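Local coordinates for protein putative dienelactone hydrolase (PDB 3F67) that probably acts as an ester-bond hydrolase of the dienelactone hydrolase family, with an alpha/beta-hydrolase fold, at residues A[58-63]-A[233-238]. Sequence-based numbering, arbitrary orientation.
Sequences EGYLAI and RMLAWF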
loop_
_atom_site.group_PDB
_atom_site.type_symbol
_atom_site.label_atom_id
_atom_site.label_comp_id
_atom_site.label_asym_id
_atom_site.label_seq_id
_atom_site.Cartn_x
_atom_site.Cartn_y
_atom_site.Cartn_z
ATOM N N GLU A 58 17.201 0.016 -0.560
ATOM C CA GLU A 58 17.289 0.604 0.797
ATOM C C GLU A 58 17.451 -0.406 1.903
ATOM O O GLU A 58 17.568 -0.017 3.090
ATOM C CB GLU A 58 16.047 1.468 1.100
ATOM C CG GLU A 58 15.800 2.580 0.068
ATOM C CD GLU A 58 16.825 3.712 0.124
ATOM O OE1 GLU A 58 17.636 3.768 1.074
ATOM O OE2 GLU A 58 16.815 4.555 -0.793
ATOM N N GLY A 59 17.391 -1.698 1.545
ATOM C CA GLY A 59 17.615 -2.777 2.510
ATOM C C GLY A 59 16.403 -3.610 2.894
ATOM O O GLY A 59 16.526 -4.475 3.775
ATOM N N TYR A 60 15.279 -3.400 2.198
ATOM C CA TYR A 60 14.026 -4.094 2.503
ATOM C C TYR A 60 13.783 -5.303 1.576
ATOM O O TYR A 60 14.231 -5.313 0.409
ATOM C CB TYR A 60 12.834 -3.121 2.332
ATOM C CG TYR A 60 12.884 -2.035 3.350
ATOM C CD1 TYR A 60 12.522 -2.314 4.696
ATOM C CD2 TYR A 60 13.301 -0.743 3.025
ATOM C CE1 TYR A 60 12.618 -1.327 5.681
ATOM C CE2 TYR A 60 13.376 0.233 4.003
ATOM C CZ TYR A 60 13.018 -0.060 5.317
ATOM O OH TYR A 60 13.105 0.892 6.290
ATOM N N LEU A 61 13.118 -6.316 2.128
ATOM C CA LEU A 61 12.467 -7.380 1.312
ATOM C C LEU A 61 11.108 -6.801 0.943
ATOM O O LEU A 61 10.194 -6.719 1.789
ATOM C CB LEU A 61 12.313 -8.691 2.112
ATOM C CG LEU A 61 11.343 -9.760 1.525
ATOM C CD1 LEU A 61 11.767 -10.101 0.093
ATOM C CD2 LEU A 61 11.390 -11.026 2.448
ATOM N N ALA A 62 10.970 -6.377 -0.308
ATOM C CA ALA A 62 9.736 -5.716 -0.743
ATOM C C ALA A 62 8.950 -6.685 -1.597
ATOM O O ALA A 62 9.510 -7.315 -2.526
ATOM C CB ALA A 62 10.089 -4.462 -1.603
ATOM N N ILE A 63 7.676 -6.812 -1.300
ATOM C CA ILE A 63 6.835 -7.873 -1.967
ATOM C C ILE A 63 5.543 -7.245 -2.448
ATOM O O ILE A 63 4.843 -6.626 -1.646
ATOM C CB ILE A 63 6.486 -9.032 -0.979
ATOM C CG1 ILE A 63 7.774 -9.671 -0.441
ATOM C CG2 ILE A 63 5.643 -10.112 -1.713
ATOM C CD1 ILE A 63 7.531 -10.423 0.909
ATOM N N ARG A 233 10.227 10.786 3.265
ATOM C CA ARG A 233 9.379 10.729 4.511
ATOM C C ARG A 233 8.979 9.294 4.795
ATOM O O ARG A 233 8.928 8.887 5.944
ATOM C CB ARG A 233 8.110 11.596 4.396
ATOM C CG ARG A 233 8.395 13.127 4.506
ATOM C CD ARG A 233 7.101 13.927 4.418
ATOM N NE ARG A 233 7.457 15.355 4.513
ATOM C CZ ARG A 233 7.541 16.047 5.644
ATOM N NH1 ARG A 233 7.234 15.479 6.808
ATOM N NH2 ARG A 233 7.859 17.358 5.586
HETATM N N MSE A 234 8.709 8.516 3.748
HETATM C CA MSE A 234 8.379 7.092 3.942
HETATM C C MSE A 234 9.556 6.327 4.569
HETATM O O MSE A 234 9.404 5.594 5.558
HETATM C CB MSE A 234 8.008 6.449 2.606
HETATM C CG MSE A 234 7.710 4.940 2.699
HETATM SE SE MSE A 234 7.680 4.179 0.893
HETATM C CE MSE A 234 9.554 4.431 0.500
ATOM N N LEU A 235 10.744 6.484 3.977
ATOM C CA LEU A 235 11.923 5.853 4.550
ATOM C C LEU A 235 12.195 6.325 5.990
ATOM O O LEU A 235 12.588 5.496 6.827
ATOM C CB LEU A 235 13.164 6.113 3.680
ATOM C CG LEU A 235 13.010 5.457 2.277
ATOM C CD1 LEU A 235 14.192 5.929 1.433
ATOM C CD2 LEU A 235 13.012 3.902 2.338
ATOM N N ALA A 236 11.983 7.607 6.280
ATOM C CA ALA A 236 12.189 8.107 7.658
ATOM C C ALA A 236 11.193 7.461 8.641
ATOM O O ALA A 236 11.531 7.148 9.785
ATOM C CB ALA A 236 12.014 9.673 7.679
ATOM N N TRP A 237 9.966 7.225 8.166
ATOM C CA TRP A 237 8.899 6.700 9.014
ATOM C C TRP A 237 9.241 5.266 9.379
ATOM O O TRP A 237 8.980 4.820 10.498
ATOM C CB TRP A 237 7.579 6.747 8.227
ATOM C CG TRP A 237 6.342 6.505 9.055
ATOM C CD1 TRP A 237 5.615 5.346 9.113
ATOM C CD2 TRP A 237 5.669 7.464 9.848
ATOM N NE1 TRP A 237 4.515 5.528 9.945
ATOM C CE2 TRP A 237 4.516 6.833 10.384
ATOM C CE3 TRP A 237 5.921 8.822 10.149
ATOM C CZ2 TRP A 237 3.603 7.502 11.220
ATOM C CZ3 TRP A 237 5.013 9.521 10.978
ATOM C CH2 TRP A 237 3.861 8.850 11.519
ATOM N N PHE A 238 9.795 4.535 8.418
ATOM C CA PHE A 238 10.144 3.110 8.570
ATOM C C PHE A 238 11.482 2.877 9.276
ATOM O O PHE A 238 11.795 1.736 9.674
ATOM C CB PHE A 238 10.272 2.410 7.198
ATOM C CG PHE A 238 8.949 2.166 6.486
ATOM C CD1 PHE A 238 8.926 1.955 5.088
ATOM C CD2 PHE A 238 7.723 2.186 7.182
ATOM C CE1 PHE A 238 7.714 1.725 4.413
ATOM C CE2 PHE A 238 6.483 1.938 6.512
ATOM C CZ PHE A 238 6.477 1.717 5.132
HETATM O O HOH W 1 14.043 3.346 5.942
#
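On one face of the alpha/beta-hydrolase sheet, the turn that leads from helix 46-57 into strand 61-65 meets the C-terminal part of helix 224-238, through Glu58 and Tyr60 on one side and Leu235 and Phe238 on the other. Gly59, with positive phi, ends the first helix in a Schellman motif, and the chain then turns into the strand, where Leu61 and Ile63 pair with strand 32-38. Both methyls of Leu235 are engaged: CD1 lies 3.7 Å from Glu58 CD, against the carboxylate end, while CD2 lies 4.0 Å from Tyr60 CE2. The glutamate chain crosses the leucine at about a right angle, and its bend at chi2 (-70°) brings CG and the carboxylate carbon up to the two methyls, CG in van der Waals contact with CD2. In Tyr60, chi1 of -66° sets CG beside the backbone N, and the hydroxyl end of the ring reaches Phe238, OH lying 3.3 Å from CB. A water in the plane of the tyrosine ring, at its edge, connects the two segments: it is 2.7 Å from Tyr60 OH and donates a hydrogen bond to Leu235 O, also at 2.7 Å. Tyr60 also rests on Pro33 and Val35, and Phe238 on Val143, which ties the contact to the sheet beneath. Helices 46-57 and 224-238 lie on the same face of this largely parallel sheet, as in the alpha/beta-hydrolase fold.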